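Local coordinates for putative isohexenylglutaconyl-CoA hydratase (Pseudomonas aeruginosa, PDB 4ZU2), which probably hydrates isohexenylglutaconyl-CoA, a crotonase-family step in the breakdown of acyclic terpenes such as citronellate, at residues Asp48-Ala60 / Leu197-Asn210. Residues are numbered along the deposited sequence; the frame is centred on the assembly and turned at random.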
ATOM      1  N   ASP A  48      16.326  -2.582 -24.712  1.00 31.34           N
ATOM      2  CA  ASP A  48      17.257  -1.460 -24.942  1.00 37.31           C
ATOM      3  C   ASP A  48      16.857  -0.569 -26.112  1.00 38.41           C
ATOM      4  O   ASP A  48      17.592   0.336 -26.463  1.00 38.68           O
ATOM      5  CB  ASP A  48      18.701  -1.938 -25.167  1.00 38.11           C
ATOM      6  CG  ASP A  48      19.277  -2.664 -23.970  1.00 40.39           C
ATOM      7  OD1 ASP A  48      18.655  -2.651 -22.883  1.00 33.99           O
ATOM      8  OD2 ASP A  48      20.380  -3.237 -24.120  1.00 47.38           O
ATOM      9  N   ASP A  49      15.690  -0.806 -26.695  1.00 38.14           N
ATOM     10  CA  ASP A  49      15.254  -0.018 -27.836  1.00 39.06           C
ATOM     11  C   ASP A  49      14.255   1.068 -27.484  1.00 38.08           C
ATOM     12  O   ASP A  49      13.069   0.781 -27.251  1.00 34.50           O
ATOM     13  CB  ASP A  49      14.623  -0.922 -28.883  1.00 45.66           C
ATOM     14  CG  ASP A  49      14.415  -0.211 -30.183  1.00 49.00           C
ATOM     15  OD1 ASP A  49      13.399   0.496 -30.326  1.00 50.55           O
ATOM     16  OD2 ASP A  49      15.299  -0.322 -31.038  1.00 49.95           O
ATOM     17  N   ARG A  50      14.717   2.321 -27.513  1.00 36.69           N
ATOM     18  CA  ARG A  50      13.910   3.464 -27.067  1.00 33.24           C
ATOM     19  C   ARG A  50      12.978   3.981 -28.154  1.00 32.60           C
ATOM     20  O   ARG A  50      12.169   4.879 -27.909  1.00 29.35           O
ATOM     21  CB  ARG A  50      14.800   4.610 -26.581  1.00 38.79           C
ATOM     22  CG  ARG A  50      15.595   4.317 -25.303  1.00 42.74           C
ATOM     23  CD  ARG A  50      14.732   4.123 -24.041  1.00 37.12           C
ATOM     24  NE  ARG A  50      15.409   3.214 -23.119  1.00 33.71           N
ATOM     25  CZ  ARG A  50      15.224   1.902 -23.072  1.00 32.55           C
ATOM     26  NH1 ARG A  50      14.332   1.305 -23.866  1.00 26.90           N
ATOM     27  NH2 ARG A  50      15.937   1.180 -22.215  1.00 36.58           N
ATOM     28  N   SER A  51      13.089   3.421 -29.358  1.00 31.82           N
ATOM     29  CA  SER A  51      12.060   3.641 -30.348  1.00 32.45           C
ATOM     30  C   SER A  51      10.766   2.916 -29.913  1.00 32.93           C
ATOM     31  O   SER A  51       9.668   3.344 -30.259  1.00 37.11           O
ATOM     32  CB  SER A  51      12.549   3.237 -31.750  1.00 29.01           C
ATOM     33  OG  SER A  51      12.200   1.907 -32.082  1.00 34.01           O
ATOM     34  N   VAL A  52      10.880   1.850 -29.116  1.00 31.59           N
ATOM     35  CA  VAL A  52       9.693   1.146 -28.589  1.00 23.61           C
ATOM     36  C   VAL A  52       9.330   1.710 -27.214  1.00 23.58           C
ATOM     37  O   VAL A  52      10.019   1.451 -26.238  1.00 21.80           O
ATOM     38  CB  VAL A  52       9.965  -0.367 -28.496  1.00 31.63           C
ATOM     39  CG1 VAL A  52       8.713  -1.111 -28.058  1.00 32.13           C
ATOM     40  CG2 VAL A  52      10.455  -0.914 -29.841  1.00 29.14           C
ATOM     41  N   ARG A  53       8.268   2.507 -27.150  1.00 24.98           N
ATOM     42  CA  ARG A  53       7.981   3.377 -25.995  1.00 22.15           C
ATOM     43  C   ARG A  53       6.825   2.805 -25.179  1.00 25.75           C
ATOM     44  O   ARG A  53       6.632   3.176 -24.025  1.00 20.67           O
ATOM     45  CB  ARG A  53       7.553   4.770 -26.481  1.00 27.89           C
ATOM     46  CG  ARG A  53       8.568   5.514 -27.338  1.00 33.59           C
ATOM     47  CD  ARG A  53       7.944   6.741 -28.024  1.00 36.33           C
ATOM     48  NE  ARG A  53       7.501   7.766 -27.073  1.00 33.88           N
ATOM     49  CZ  ARG A  53       6.907   8.915 -27.408  1.00 38.77           C
ATOM     50  NH1 ARG A  53       6.640   9.233 -28.685  1.00 39.05           N
ATOM     51  NH2 ARG A  53       6.562   9.760 -26.454  1.00 38.27           N
ATOM     52  N   ALA A  54       6.024   1.933 -25.805  1.00 28.13           N
ATOM     53  CA  ALA A  54       4.925   1.286 -25.103  1.00 24.96           C
ATOM     54  C   ALA A  54       4.667  -0.167 -25.575  1.00 23.21           C
ATOM     55  O   ALA A  54       4.980  -0.550 -26.700  1.00 15.36           O
ATOM     56  CB  ALA A  54       3.674   2.114 -25.190  1.00 24.68           C
ATOM     57  N   LEU A  55       4.153  -0.974 -24.657  1.00 19.02           N
ATOM     58  CA  LEU A  55       3.742  -2.320 -24.959  1.00 24.52           C
ATOM     59  C   LEU A  55       2.298  -2.437 -24.528  1.00 23.82           C
ATOM     60  O   LEU A  55       1.918  -1.945 -23.455  1.00 29.28           O
ATOM     61  CB  LEU A  55       4.589  -3.361 -24.235  1.00 18.89           C
ATOM     62  CG  LEU A  55       6.105  -3.176 -24.421  1.00 24.05           C
ATOM     63  CD1 LEU A  55       6.892  -4.023 -23.406  1.00 19.09           C
ATOM     64  CD2 LEU A  55       6.537  -3.476 -25.850  1.00 25.72           C
ATOM     65  N   VAL A  56       1.497  -3.041 -25.406  1.00 18.58           N
ATOM     66  CA  VAL A  56       0.116  -3.376 -25.093  1.00 23.64           C
ATOM     67  C   VAL A  56      -0.014  -4.892 -25.144  1.00 22.46           C
ATOM     68  O   VAL A  56       0.469  -5.558 -26.037  1.00 25.69           O
ATOM     69  CB  VAL A  56      -0.874  -2.669 -26.024  1.00 29.40           C
ATOM     70  CG1 VAL A  56      -2.265  -2.757 -25.438  1.00 29.75           C
ATOM     71  CG2 VAL A  56      -0.478  -1.204 -26.200  1.00 25.54           C
ATOM     72  N   LEU A  57      -0.602  -5.413 -24.098  1.00 20.05           N
ATOM     73  CA  LEU A  57      -0.580  -6.790 -23.816  1.00 22.29           C
ATOM     74  C   LEU A  57      -2.029  -7.166 -23.794  1.00 27.39           C
ATOM     75  O   LEU A  57      -2.818  -6.576 -23.057  1.00 25.49           O
ATOM     76  CB  LEU A  57       0.071  -7.030 -22.460  1.00 25.12           C
ATOM     77  CG  LEU A  57       0.247  -8.501 -22.109  1.00 30.25           C
ATOM     78  CD1 LEU A  57       0.929  -9.264 -23.212  1.00 29.09           C
ATOM     79  CD2 LEU A  57       1.029  -8.631 -20.796  1.00 31.34           C
ATOM     80  N   ARG A  58      -2.380  -8.123 -24.643  1.00 29.60           N
ATOM     81  CA  ARG A  58      -3.780  -8.424 -24.880  1.00 34.85           C
ATOM     82  C   ARG A  58      -3.984  -9.899 -25.231  1.00 27.23           C
ATOM     83  O   ARG A  58      -3.050 -10.604 -25.589  1.00 33.27           O
ATOM     84  CB  ARG A  58      -4.334  -7.519 -25.993  1.00 40.92           C
ATOM     85  CG  ARG A  58      -5.794  -7.127 -25.783  1.00 42.78           C
ATOM     86  CD  ARG A  58      -6.368  -6.272 -26.913  1.00 50.27           C
ATOM     87  NE  ARG A  58      -5.762  -6.540 -28.220  1.00 58.83           N
ATOM     88  CZ  ARG A  58      -5.216  -5.618 -29.018  1.00 64.53           C
ATOM     89  NH1 ARG A  58      -5.183  -4.318 -28.682  1.00 56.68           N
ATOM     90  NH2 ARG A  58      -4.704  -6.008 -30.184  1.00 68.30           N
ATOM     91  N   GLY A  59      -5.226 -10.350 -25.107  1.00 29.17           N
ATOM     92  CA  GLY A  59      -5.570 -11.738 -25.315  1.00 29.46           C
ATOM     93  C   GLY A  59      -6.511 -11.905 -26.501  1.00 33.21           C
ATOM     94  O   GLY A  59      -7.407 -11.101 -26.730  1.00 32.96           O
ATOM     95  N   ALA A  60      -6.290 -12.950 -27.286  1.00 36.23           N
ATOM     96  CA  ALA A  60      -7.132 -13.180 -28.430  1.00 32.15           C
ATOM     97  C   ALA A  60      -8.522 -13.587 -27.949  1.00 32.95           C
ATOM     98  O   ALA A  60      -8.665 -14.218 -26.891  1.00 31.68           O
ATOM     99  CB  ALA A  60      -6.539 -14.237 -29.293  1.00 33.98           C
ATOM    100  N   LEU A 197      -7.706   3.029 -24.079  1.00 30.01           N
ATOM    101  CA  LEU A 197      -6.372   2.579 -24.448  1.00 37.04           C
ATOM    102  C   LEU A 197      -5.671   3.651 -25.246  1.00 40.30           C
ATOM    103  O   LEU A 197      -4.534   4.012 -24.947  1.00 39.52           O
ATOM    104  CB  LEU A 197      -6.405   1.298 -25.264  1.00 29.69           C
ATOM    105  CG  LEU A 197      -5.054   0.829 -25.835  1.00 33.78           C
ATOM    106  CD1 LEU A 197      -4.057   0.582 -24.721  1.00 37.94           C
ATOM    107  CD2 LEU A 197      -5.210  -0.453 -26.669  1.00 32.70           C
ATOM    108  N   GLU A 198      -6.332   4.124 -26.297  1.00 37.87           N
ATOM    109  CA  GLU A 198      -5.749   5.155 -27.126  1.00 38.83           C
ATOM    110  C   GLU A 198      -5.588   6.485 -26.334  1.00 23.70           C
ATOM    111  O   GLU A 198      -4.715   7.288 -26.645  1.00 28.56           O
ATOM    112  CB  GLU A 198      -6.570   5.343 -28.410  1.00 40.30           C
ATOM    113  CG  GLU A 198      -6.078   6.505 -29.269  1.00 44.29           C
ATOM    114  CD  GLU A 198      -4.563   6.466 -29.533  1.00 48.78           C
ATOM    115  OE1 GLU A 198      -4.081   5.427 -30.059  1.00 46.33           O
ATOM    116  OE2 GLU A 198      -3.863   7.480 -29.210  1.00 50.60           O
ATOM    117  N   GLU A 199      -6.433   6.735 -25.339  1.00 21.81           N
ATOM    118  CA  GLU A 199      -6.245   7.927 -24.520  1.00 33.28           C
ATOM    119  C   GLU A 199      -4.901   7.809 -23.782  1.00 34.44           C
ATOM    120  O   GLU A 199      -4.028   8.676 -23.910  1.00 31.94           O
ATOM    121  CB  GLU A 199      -7.382   8.095 -23.542  1.00 40.42           C
ATOM    122  CG  GLU A 199      -7.235   9.315 -22.675  1.00 55.81           C
ATOM    123  CD  GLU A 199      -6.988  10.595 -23.473  1.00 66.69           C
ATOM    124  OE1 GLU A 199      -7.527  10.709 -24.610  1.00 70.50           O
ATOM    125  OE2 GLU A 199      -6.261  11.486 -22.955  1.00 64.43           O
ATOM    126  N   THR A 200      -4.739   6.690 -23.070  1.00 33.57           N
ATOM    127  CA  THR A 200      -3.518   6.352 -22.333  1.00 28.13           C
ATOM    128  C   THR A 200      -2.309   6.502 -23.240  1.00 26.84           C
ATOM    129  O   THR A 200      -1.319   7.109 -22.877  1.00 29.38           O
ATOM    130  CB  THR A 200      -3.569   4.911 -21.847  1.00 26.35           C
ATOM    131  OG1 THR A 200      -4.643   4.754 -20.905  1.00 21.70           O
ATOM    132  CG2 THR A 200      -2.237   4.476 -21.202  1.00 30.70           C
ATOM    133  N   LEU A 201      -2.416   5.990 -24.444  1.00 28.38           N
ATOM    134  CA  LEU A 201      -1.298   6.024 -25.368  1.00 28.24           C
ATOM    135  C   LEU A 201      -0.972   7.433 -25.829  1.00 29.39           C
ATOM    136  O   LEU A 201       0.169   7.720 -26.148  1.00 34.23           O
ATOM    137  CB  LEU A 201      -1.553   5.126 -26.569  1.00 21.05           C
ATOM    138  CG  LEU A 201      -1.450   3.615 -26.307  1.00 32.35           C
ATOM    139  CD1 LEU A 201      -1.814   2.832 -27.583  1.00 30.79           C
ATOM    140  CD2 LEU A 201      -0.040   3.190 -25.806  1.00 33.09           C
ATOM    141  N   GLU A 202      -1.949   8.321 -25.856  1.00 26.66           N
ATOM    142  CA  GLU A 202      -1.635   9.664 -26.296  1.00 32.43           C
ATOM    143  C   GLU A 202      -1.026  10.415 -25.105  1.00 31.96           C
ATOM    144  O   GLU A 202      -0.151  11.229 -25.287  1.00 31.36           O
ATOM    145  CB  GLU A 202      -2.842  10.366 -26.911  1.00 36.80           C
ATOM    146  CG  GLU A 202      -2.408  11.430 -27.895  1.00 49.51           C
ATOM    147  CD  GLU A 202      -1.932  10.883 -29.220  1.00 55.65           C
ATOM    148  OE1 GLU A 202      -2.542   9.903 -29.698  1.00 56.83           O
ATOM    149  OE2 GLU A 202      -0.930  11.426 -29.761  1.00 56.92           O
ATOM    150  N   GLN A 203      -1.456  10.099 -23.883  1.00 30.28           N
ATOM    151  CA  GLN A 203      -0.788  10.650 -22.702  1.00 31.50           C
ATOM    152  C   GLN A 203       0.676  10.264 -22.650  1.00 34.52           C
ATOM    153  O   GLN A 203       1.536  11.054 -22.264  1.00 36.85           O
ATOM    154  CB  GLN A 203      -1.457  10.171 -21.437  1.00 30.11           C
ATOM    155  CG  GLN A 203      -2.871  10.660 -21.327  1.00 31.92           C
ATOM    156  CD  GLN A 203      -3.565  10.135 -20.093  1.00 34.36           C
ATOM    157  OE1 GLN A 203      -3.686   8.933 -19.889  1.00 34.32           O
ATOM    158  NE2 GLN A 203      -4.005  11.043 -19.250  1.00 36.97           N
ATOM    159  N   LEU A 204       0.947   9.029 -23.047  1.00 33.52           N
ATOM    160  CA  LEU A 204       2.282   8.474 -22.989  1.00 28.35           C
ATOM    161  C   LEU A 204       3.218   9.102 -23.998  1.00 32.07           C
ATOM    162  O   LEU A 204       4.440   9.148 -23.780  1.00 29.59           O
ATOM    163  CB  LEU A 204       2.173   6.956 -23.229  1.00 23.37           C
ATOM    164  CG  LEU A 204       3.393   6.058 -23.416  1.00 19.83           C
ATOM    165  CD1 LEU A 204       3.991   6.130 -24.810  1.00 17.54           C
ATOM    166  CD2 LEU A 204       4.422   6.289 -22.355  1.00 19.63           C
ATOM    167  N   ARG A 205       2.672   9.552 -25.126  1.00 34.55           N
ATOM    168  CA  ARG A 205       3.518  10.059 -26.213  1.00 33.04           C
ATOM    169  C   ARG A 205       4.067  11.468 -25.900  1.00 29.79           C
ATOM    170  O   ARG A 205       5.040  11.914 -26.544  1.00 24.99           O
ATOM    171  CB  ARG A 205       2.761  10.054 -27.564  1.00 37.39           C
ATOM    172  CG  ARG A 205       2.334   8.653 -28.092  1.00 63.09           C
ATOM    173  CD  ARG A 205       3.458   7.877 -28.791  1.00 61.18           C
ATOM    174  NE  ARG A 205       2.977   7.100 -29.941  1.00 54.88           N
ATOM    175  CZ  ARG A 205       3.759   6.477 -30.840  1.00 45.11           C
ATOM    176  NH1 ARG A 205       5.084   6.510 -30.768  1.00 31.54           N
ATOM    177  NH2 ARG A 205       3.205   5.806 -31.836  1.00 50.75           N
ATOM    178  N   ARG A 206       3.430  12.157 -24.938  1.00 27.27           N
ATOM    179  CA  ARG A 206       3.936  13.396 -24.361  1.00 28.01           C
ATOM    180  C   ARG A 206       5.284  13.142 -23.671  1.00 34.20           C
ATOM    181  O   ARG A 206       6.109  14.037 -23.553  1.00 36.64           O
ATOM    182  CB  ARG A 206       3.008  13.945 -23.251  1.00 32.72           C
ATOM    183  CG  ARG A 206       1.548  14.160 -23.542  1.00 37.54           C
ATOM    184  CD  ARG A 206       1.367  15.052 -24.732  1.00 49.21           C
ATOM    185  NE  ARG A 206      -0.045  15.238 -25.072  1.00 55.35           N
ATOM    186  CZ  ARG A 206      -0.706  14.543 -26.005  1.00 55.46           C
ATOM    187  NH1 ARG A 206      -0.080  13.591 -26.728  1.00 52.71           N
ATOM    188  NH2 ARG A 206      -2.004  14.804 -26.218  1.00 50.70           N
ATOM    189  N   CYS A 207       5.482  11.905 -23.209  1.00 34.21           N
ATOM    190  CA  CYS A 207       6.533  11.553 -22.263  1.00 32.73           C
ATOM    191  C   CYS A 207       7.746  10.948 -22.948  1.00 30.49           C
ATOM    192  O   CYS A 207       7.629  10.015 -23.750  1.00 30.26           O
ATOM    193  CB  CYS A 207       5.957  10.587 -21.209  1.00 31.46           C
ATOM    194  SG  CYS A 207       4.584  11.301 -20.209  1.00 22.12           S
ATOM    195  N   ALA A 208       8.924  11.487 -22.650  1.00 26.58           N
ATOM    196  CA  ALA A 208      10.175  11.002 -23.280  1.00 25.91           C
ATOM    197  C   ALA A 208      10.540   9.572 -22.842  1.00 31.27           C
ATOM    198  O   ALA A 208      10.276   9.171 -21.701  1.00 36.16           O
ATOM    199  CB  ALA A 208      11.343  11.960 -22.957  1.00 22.87           C
ATOM    200  N   PRO A 209      11.176   8.804 -23.729  1.00 29.18           N
ATOM    201  CA  PRO A 209      11.476   7.404 -23.415  1.00 29.87           C
ATOM    202  C   PRO A 209      12.658   7.133 -22.454  1.00 29.92           C
ATOM    203  O   PRO A 209      12.588   6.224 -21.637  1.00 26.32           O
ATOM    204  CB  PRO A 209      11.748   6.784 -24.792  1.00 25.05           C
ATOM    205  CG  PRO A 209      12.012   7.927 -25.714  1.00 22.41           C
ATOM    206  CD  PRO A 209      11.237   9.077 -25.178  1.00 28.10           C
ATOM    207  N   ASN A 210      13.741   7.876 -22.552  1.00 31.55           N
ATOM    208  CA  ASN A 210      14.801   7.703 -21.571  1.00 29.61           C
ATOM    209  C   ASN A 210      14.386   8.224 -20.201  1.00 28.38           C
ATOM    210  O   ASN A 210      14.760   7.633 -19.189  1.00 33.53           O
ATOM    211  CB  ASN A 210      16.101   8.333 -22.026  1.00 27.59           C
ATOM    212  CG  ASN A 210      16.603   7.736 -23.301  1.00 28.24           C
ATOM    213  OD1 ASN A 210      17.322   6.734 -23.300  1.00 34.26           O
ATOM    214  ND2 ASN A 210      16.207   8.326 -24.407  1.00 29.80           N
TER
HETATM  215  O   HOH W   1       8.038   7.524 -24.267  1.00 19.11           O
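Arg53, just ahead of strand 54-59, reaches the backbone between Arg205 and Pro209. A bend at chi3 (64°) brings its guanidinium round to two carbonyls, where NH2 donates to Arg205 O at 2.6 Å and Cys207 O at 2.9 Å. Both bonds meet their carbonyl from above its plane; Arg205 O lies in the guanidinium plane, at its edge. A water joins Arg53 NE to Cys207 O, while NH1 donates to Trp262 O. Over one guanidinium face lies Arg205 CD, 3.5 Å from Arg53 NH1; Arg205 NH2 forms a salt bridge with Glu15. Pro209 CB and CG lie against Arg50 O, CB at 3.7 Å. Arg50 CG is 3.6 Å from Asn210 OD1, guanidinium and amide planes 62° apart; Arg50 NH1 hydrogen-bonds to Arg47 O, Asn210 ND2 to Glu246 OE2. Along the strand, antiparallel to helix segment 197-205 (165°), Ala54 CB meets Leu201 CD2 at 3.9 Å and Val56 CG1 meets Leu197 CD1. The helix thereby packs on the crotonase-fold sheet through apolar side chains. Arg53 NH1 and Arg205 NH1 come within 3.8 Å, a like-charge approach that Glu15 and the carbonyls near the C-terminal part of the helix probably offset.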